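Local coordinates for protein cytochrome P450 (Novosphingobium aromaticivorans, PDB 3OFT) that is a cytochrome P450 (CYP101C1), a predominantly helical heme protein that holds an iron protoporphyrin IX group in its interior, at residues Glu255-Leu260 and Pro367-Ala372; Gly132-Val137 and Leu390-Arg395. All coordinates share one frame; numbering follows the deposited sequence.

Interaction 1 (Glu255-Leu260 and Pro367-Ala372); sequences EDQRLL and PEFALA
Gln257 lays its side-chain amide over one face of the Phe369 ring. Here the short helix that follows the long helix 221-252 of the cytochrome P450 fold, the J helix of the family nomenclature, meets a strand of the small antiparallel sheet near the C-terminus. Amide and ring planes lie 18° apart, a flat stack in which Gln257 CD comes within 3.6 Å of Phe369 CE2. The amide reaches out from the helix surface to the ring, while the methylene CG of Gln257 skirts the rim at 4.1 Å from the same CE2. Phe369 meets it by setting CG between its backbone N and carbonyl carbon (chi1 60°), which brings the ring, though not its CB, up to the helix. Glutamine suits the site because its flat amide can lie against an aromatic face and still have polar atoms beside the backbone of 368-369. Phenylalanine supplies a broad apolar surface, which also packs on Leu250 and Ala251 of helix 221-252 and meets Trp362 edge-to-face.

At the outer side of this buried pair, two exposed residues carry opposite charges. Glu368 extends its chain, with CG anti to the backbone N (chi1 -175°), and its carboxylate nears the guanidinium of Arg258. Long, flexible, charged residues fit this surface position, where their ends can meet although the nearest CA atoms of the two segments, those of Gln257 and Glu368, are 7.4 Å apart. The resulting salt bridge is single-pronged and long, its two groups steeply turned against each other: Arg258 NH1 lies 3.3 Å from Glu368 OE1 but 3.9 Å from Glu368 OE2.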
loop_
_atom_site.group_PDB
_atom_site.type_symbol
_atom_site.label_atom_id
_atom_site.label_comp_id
_atom_site.label_asym_id
_atom_site.label_seq_id
_atom_site.Cartn_x
_atom_site.Cartn_y
_atom_site.Cartn_z
ATOM N N GLU A 255 -14.650 -15.283 -16.044
ATOM C CA GLU A 255 -14.272 -14.895 -17.431
ATOM C C GLU A 255 -12.868 -14.283 -17.513
ATOM O O GLU A 255 -12.181 -14.461 -18.534
ATOM C CB GLU A 255 -15.300 -13.954 -18.076
ATOM C CG GLU A 255 -15.328 -12.470 -17.550
ATOM C CD GLU A 255 -16.144 -12.257 -16.258
ATOM O OE1 GLU A 255 -16.386 -13.223 -15.510
ATOM O OE2 GLU A 255 -16.546 -11.098 -15.974
ATOM N N ASP A 256 -12.457 -13.536 -16.473
ATOM C CA ASP A 256 -11.063 -13.015 -16.466
ATOM C C ASP A 256 -10.045 -14.082 -16.154
ATOM O O ASP A 256 -8.936 -14.028 -16.668
ATOM C CB ASP A 256 -10.872 -11.770 -15.589
ATOM C CG ASP A 256 -11.565 -10.522 -16.194
ATOM O OD1 ASP A 256 -11.750 -9.514 -15.469
ATOM O OD2 ASP A 256 -11.967 -10.566 -17.396
ATOM N N GLN A 257 -10.388 -15.087 -15.329
ATOM C CA GLN A 257 -9.447 -16.203 -15.162
ATOM C C GLN A 257 -9.219 -16.862 -16.501
ATOM O O GLN A 257 -8.069 -17.200 -16.881
ATOM C CB GLN A 257 -10.020 -17.298 -14.228
ATOM C CG GLN A 257 -10.055 -16.938 -12.770
ATOM C CD GLN A 257 -10.649 -18.064 -11.911
ATOM O OE1 GLN A 257 -11.539 -17.808 -11.101
ATOM N NE2 GLN A 257 -10.154 -19.285 -12.075
ATOM N N ARG A 258 -10.328 -17.079 -17.223
ATOM C CA ARG A 258 -10.232 -17.748 -18.515
ATOM C C ARG A 258 -9.438 -16.905 -19.480
ATOM O O ARG A 258 -8.567 -17.404 -20.161
ATOM C CB ARG A 258 -11.621 -18.012 -19.108
ATOM C CG ARG A 258 -12.359 -19.158 -18.446
ATOM C CD ARG A 258 -13.630 -19.439 -19.235
ATOM N NE ARG A 258 -14.782 -18.718 -18.693
ATOM C CZ ARG A 258 -15.499 -19.165 -17.666
ATOM N NH1 ARG A 258 -15.173 -20.318 -17.083
ATOM N NH2 ARG A 258 -16.528 -18.464 -17.218
ATOM N N LEU A 259 -9.747 -15.623 -19.547
ATOM C CA LEU A 259 -8.962 -14.713 -20.414
ATOM C C LEU A 259 -7.456 -14.769 -20.189
ATOM O O LEU A 259 -6.662 -14.893 -21.145
ATOM C CB LEU A 259 -9.476 -13.263 -20.235
ATOM C CG LEU A 259 -8.725 -12.164 -20.989
ATOM C CD1 LEU A 259 -8.795 -12.374 -22.520
ATOM C CD2 LEU A 259 -9.316 -10.791 -20.566
ATOM N N LEU A 260 -7.028 -14.658 -18.927
ATOM C CA LEU A 260 -5.607 -14.586 -18.632
ATOM C C LEU A 260 -4.877 -15.928 -18.661
ATOM O O LEU A 260 -3.645 -15.958 -18.760
ATOM C CB LEU A 260 -5.330 -13.813 -17.322
ATOM C CG LEU A 260 -5.936 -12.416 -17.279
ATOM C CD1 LEU A 260 -5.808 -11.822 -15.848
ATOM C CD2 LEU A 260 -5.281 -11.505 -18.306
ATOM N N PRO A 367 -6.022 -24.634 -10.734
ATOM C CA PRO A 367 -7.184 -24.836 -11.598
ATOM C C PRO A 367 -8.146 -23.688 -11.433
ATOM O O PRO A 367 -7.856 -22.744 -10.702
ATOM C CB PRO A 367 -7.830 -26.112 -11.041
ATOM C CG PRO A 367 -7.419 -26.173 -9.630
ATOM C CD PRO A 367 -5.999 -25.556 -9.583
ATOM N N GLU A 368 -9.313 -23.796 -12.053
ATOM C CA GLU A 368 -10.324 -22.761 -11.922
ATOM C C GLU A 368 -10.728 -22.695 -10.458
ATOM O O GLU A 368 -10.842 -23.749 -9.790
ATOM C CB GLU A 368 -11.532 -23.051 -12.811
ATOM C CG GLU A 368 -12.546 -21.921 -12.782
ATOM C CD GLU A 368 -13.609 -22.000 -13.883
ATOM O OE1 GLU A 368 -14.446 -21.079 -13.918
ATOM O OE2 GLU A 368 -13.621 -22.967 -14.703
ATOM N N PHE A 369 -10.905 -21.486 -9.942
ATOM C CA PHE A 369 -11.250 -21.321 -8.526
ATOM C C PHE A 369 -12.430 -20.364 -8.354
ATOM O O PHE A 369 -12.749 -19.576 -9.263
ATOM C CB PHE A 369 -10.017 -20.913 -7.663
ATOM C CG PHE A 369 -9.395 -19.611 -8.078
ATOM C CD1 PHE A 369 -9.758 -18.411 -7.456
ATOM C CD2 PHE A 369 -8.487 -19.569 -9.127
ATOM C CE1 PHE A 369 -9.201 -17.185 -7.852
ATOM C CE2 PHE A 369 -7.929 -18.311 -9.558
ATOM C CZ PHE A 369 -8.291 -17.138 -8.894
ATOM N N ALA A 370 -13.076 -20.416 -7.181
ATOM C CA ALA A 370 -14.279 -19.629 -6.923
ATOM C C ALA A 370 -14.389 -19.298 -5.454
ATOM O O ALA A 370 -13.678 -19.880 -4.616
ATOM C CB ALA A 370 -15.555 -20.431 -7.359
ATOM N N LEU A 371 -15.321 -18.402 -5.119
ATOM C CA LEU A 371 -15.596 -18.186 -3.705
ATOM C C LEU A 371 -16.281 -19.437 -3.108
ATOM O O LEU A 371 -17.001 -20.152 -3.812
ATOM C CB LEU A 371 -16.478 -16.962 -3.515
ATOM C CG LEU A 371 -15.861 -15.607 -3.886
ATOM C CD1 LEU A 371 -16.981 -14.591 -3.781
ATOM C CD2 LEU A 371 -14.691 -15.202 -2.997
ATOM N N ALA A 372 -16.046 -19.690 -1.828
ATOM C CA ALA A 372 -16.749 -20.767 -1.109
ATOM C C ALA A 372 -18.253 -20.512 -1.082
ATOM O O ALA A 372 -18.684 -19.355 -1.011
ATOM C CB ALA A 372 -16.226 -20.904 0.301
#

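Interaction 2 (Gly132-Val137 and Leu390-Arg395); sequences GSCDFV and LPLVWR
Residues Ser133-Asp135 run antiparallel to Pro391-Trp394, their axes 168° apart, and four backbone hydrogen bonds tie the pair together from Gly132 to Phe136. Cys134 and Leu392 form the hydrogen-bonded pair, each N-H giving to the other's carbonyl, with Leu392 N to Cys134 O at 3.1 Å. Trp394 N to Gly132 O (2.9 Å) and Phe136 N to Leu390 O (3.0 Å) continue the ladder at its two ends, and beyond Phe136 a water accepts from both Val137 N and Leu390 N. This is the edge of the small P450 sheet, commonly called beta3, in which a strand lying before a helix joins one near the C-terminus.

Trp394 covers the start of the first strand. With chi1 at 62° its indole folds over the neighbouring backbone, and Gly132 CA sits 3.6 Å from the centroid of the five-membered ring, over its face, as a CH-pi contact; the indole N-H is satisfied by Arg129 O. Glycine fits doubly: it readily adopts the positive phi of 78°, and a CB there would press on Trp394 O. The far edge of the indole receives Cys134 SG, 3.8 Å from Trp394 CZ3, an edge-on sulfur-aromatic contact. On the same side of the sheet as Cys134, Leu392 sends CD1 to within 3.7 Å of Phe136 CD1. Leu390 lies alongside Phe136 and points the same way, bringing its CD2 to 3.8 Å from Phe136 CD2, so both leucines approach the ring obliquely from the same side of its plane. Ser133 and Asp135 turn to the other side with Val393 and Pro391.

Polar linkage thus belongs to the main chains, and the side chains add mostly dispersion.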
loop_
_atom_site.group_PDB
_atom_site.type_symbol
_atom_site.label_atom_id
_atom_site.label_comp_id
_atom_site.label_asym_id
_atom_site.label_seq_id
_atom_site.Cartn_x
_atom_site.Cartn_y
_atom_site.Cartn_z
ATOM N N GLY A 132 -7.626 -27.881 -1.941
ATOM C CA GLY A 132 -8.924 -27.579 -2.547
ATOM C C GLY A 132 -9.670 -26.401 -1.959
ATOM O O GLY A 132 -10.782 -26.092 -2.373
ATOM N N SER A 133 -9.061 -25.738 -0.975
ATOM C CA SER A 133 -9.618 -24.549 -0.395
ATOM C C SER A 133 -8.551 -23.805 0.393
ATOM O O SER A 133 -7.530 -24.371 0.773
ATOM C CB SER A 133 -10.787 -24.895 0.529
ATOM O OG SER A 133 -10.312 -25.537 1.675
ATOM N N CYS A 134 -8.781 -22.522 0.637
ATOM C CA CYS A 134 -7.884 -21.781 1.526
ATOM C C CYS A 134 -8.613 -20.582 2.053
ATOM O O CYS A 134 -9.640 -20.178 1.502
ATOM C CB CYS A 134 -6.584 -21.349 0.825
ATOM S SG CYS A 134 -6.828 -20.129 -0.496
ATOM N N ASP A 135 -8.077 -20.025 3.139
ATOM C CA ASP A 135 -8.466 -18.698 3.601
ATOM C C ASP A 135 -7.369 -17.818 3.028
ATOM O O ASP A 135 -6.298 -17.689 3.597
ATOM C CB ASP A 135 -8.547 -18.682 5.141
ATOM C CG ASP A 135 -9.577 -19.695 5.689
ATOM O OD1 ASP A 135 -9.188 -20.594 6.486
ATOM O OD2 ASP A 135 -10.773 -19.600 5.297
ATOM N N PHE A 136 -7.646 -17.226 1.873
ATOM C CA PHE A 136 -6.600 -16.632 1.047
ATOM C C PHE A 136 -5.861 -15.489 1.738
ATOM O O PHE A 136 -4.669 -15.328 1.528
ATOM C CB PHE A 136 -7.180 -16.148 -0.274
ATOM C CG PHE A 136 -6.138 -15.612 -1.225
ATOM C CD1 PHE A 136 -5.489 -16.473 -2.089
ATOM C CD2 PHE A 136 -5.793 -14.248 -1.230
ATOM C CE1 PHE A 136 -4.517 -15.999 -2.968
ATOM C CE2 PHE A 136 -4.823 -13.761 -2.096
ATOM C CZ PHE A 136 -4.192 -14.655 -2.986
ATOM N N VAL A 137 -6.555 -14.701 2.543
ATOM C CA VAL A 137 -5.900 -13.603 3.245
ATOM C C VAL A 137 -4.878 -14.161 4.232
ATOM O O VAL A 137 -3.719 -13.724 4.229
ATOM C CB VAL A 137 -6.903 -12.661 3.962
ATOM C CG1 VAL A 137 -6.182 -11.660 4.873
ATOM C CG2 VAL A 137 -7.793 -11.965 2.948
ATOM N N LEU A 390 -11.184 -14.096 2.671
ATOM C CA LEU A 390 -11.411 -14.443 1.299
ATOM C C LEU A 390 -11.361 -15.955 1.106
ATOM O O LEU A 390 -10.331 -16.509 0.780
ATOM C CB LEU A 390 -10.374 -13.708 0.411
ATOM C CG LEU A 390 -10.407 -13.917 -1.092
ATOM C CD1 LEU A 390 -11.831 -13.679 -1.661
ATOM C CD2 LEU A 390 -9.358 -12.992 -1.751
ATOM N N PRO A 391 -12.494 -16.634 1.330
ATOM C CA PRO A 391 -12.517 -18.090 1.285
ATOM C C PRO A 391 -12.687 -18.589 -0.153
ATOM O O PRO A 391 -13.736 -18.341 -0.784
ATOM C CB PRO A 391 -13.752 -18.435 2.131
ATOM C CG PRO A 391 -14.704 -17.281 1.889
ATOM C CD PRO A 391 -13.799 -16.049 1.742
ATOM N N LEU A 392 -11.664 -19.289 -0.654
ATOM C CA LEU A 392 -11.642 -19.829 -2.010
ATOM C C LEU A 392 -11.793 -21.336 -1.983
ATOM O O LEU A 392 -11.438 -21.959 -0.992
ATOM C CB LEU A 392 -10.305 -19.485 -2.679
ATOM C CG LEU A 392 -10.014 -17.966 -2.743
ATOM C CD1 LEU A 392 -8.690 -17.726 -3.458
ATOM C CD2 LEU A 392 -11.153 -17.233 -3.441
ATOM N N VAL A 393 -12.283 -21.904 -3.088
ATOM C CA VAL A 393 -12.425 -23.335 -3.281
ATOM C C VAL A 393 -12.061 -23.660 -4.735
ATOM O O VAL A 393 -12.176 -22.797 -5.634
ATOM C CB VAL A 393 -13.872 -23.843 -2.947
ATOM C CG1 VAL A 393 -14.211 -23.615 -1.489
ATOM C CG2 VAL A 393 -14.958 -23.172 -3.858
ATOM N N TRP A 394 -11.560 -24.873 -4.941
ATOM C CA TRP A 394 -11.202 -25.380 -6.249
ATOM C C TRP A 394 -11.124 -26.905 -6.198
ATOM O O TRP A 394 -11.074 -27.508 -5.118
ATOM C CB TRP A 394 -9.882 -24.758 -6.758
ATOM C CG TRP A 394 -8.720 -25.073 -5.889
ATOM C CD1 TRP A 394 -7.890 -26.151 -5.996
ATOM C CD2 TRP A 394 -8.262 -24.313 -4.755
ATOM N NE1 TRP A 394 -6.934 -26.116 -4.980
ATOM C CE2 TRP A 394 -7.146 -25.002 -4.212
ATOM C CE3 TRP A 394 -8.701 -23.127 -4.129
ATOM C CZ2 TRP A 394 -6.446 -24.546 -3.091
ATOM C CZ3 TRP A 394 -7.998 -22.672 -2.996
ATOM C CH2 TRP A 394 -6.877 -23.381 -2.494
ATOM N N ARG A 395 -11.130 -27.537 -7.370
ATOM C CA ARG A 395 -11.028 -28.991 -7.429
ATOM C C ARG A 395 -9.550 -29.308 -7.474
ATOM O O ARG A 395 -8.873 -28.942 -8.419
ATOM C CB ARG A 395 -11.687 -29.509 -8.703
ATOM C CG ARG A 395 -13.176 -29.375 -8.744
ATOM C CD ARG A 395 -13.676 -30.061 -10.027
ATOM N NE ARG A 395 -15.091 -29.812 -10.285
ATOM C CZ ARG A 395 -16.065 -30.657 -9.966
ATOM N NH1 ARG A 395 -15.771 -31.811 -9.365
ATOM N NH2 ARG A 395 -17.329 -30.346 -10.240
HETATM O O HOH W 1 -9.095 -15.532 4.435
#

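Strand 386-394 connects the two contacts: interaction 2 pairs it with 133-135, while strand 369-371 of interaction 1 lies along it as another neighbour. Probable backbone hydrogen bonds join them, Ala372 N to Pro391 O and Ala370 O to Val393 N, both 2.9 Å, and the centres of the contacts are about 12 Å apart. Trp362 meets Phe369 of interaction 1 and Phe136 of interaction 2 edge-to-face, and helix 221-252 packs on both. Interaction 1 is partly buried and interaction 2 buried, although their centres lie similarly far from that of the chain, about 25 and 23 Å. The Phe136 side chain stands about 12 Å from the heme, not in direct contact with it.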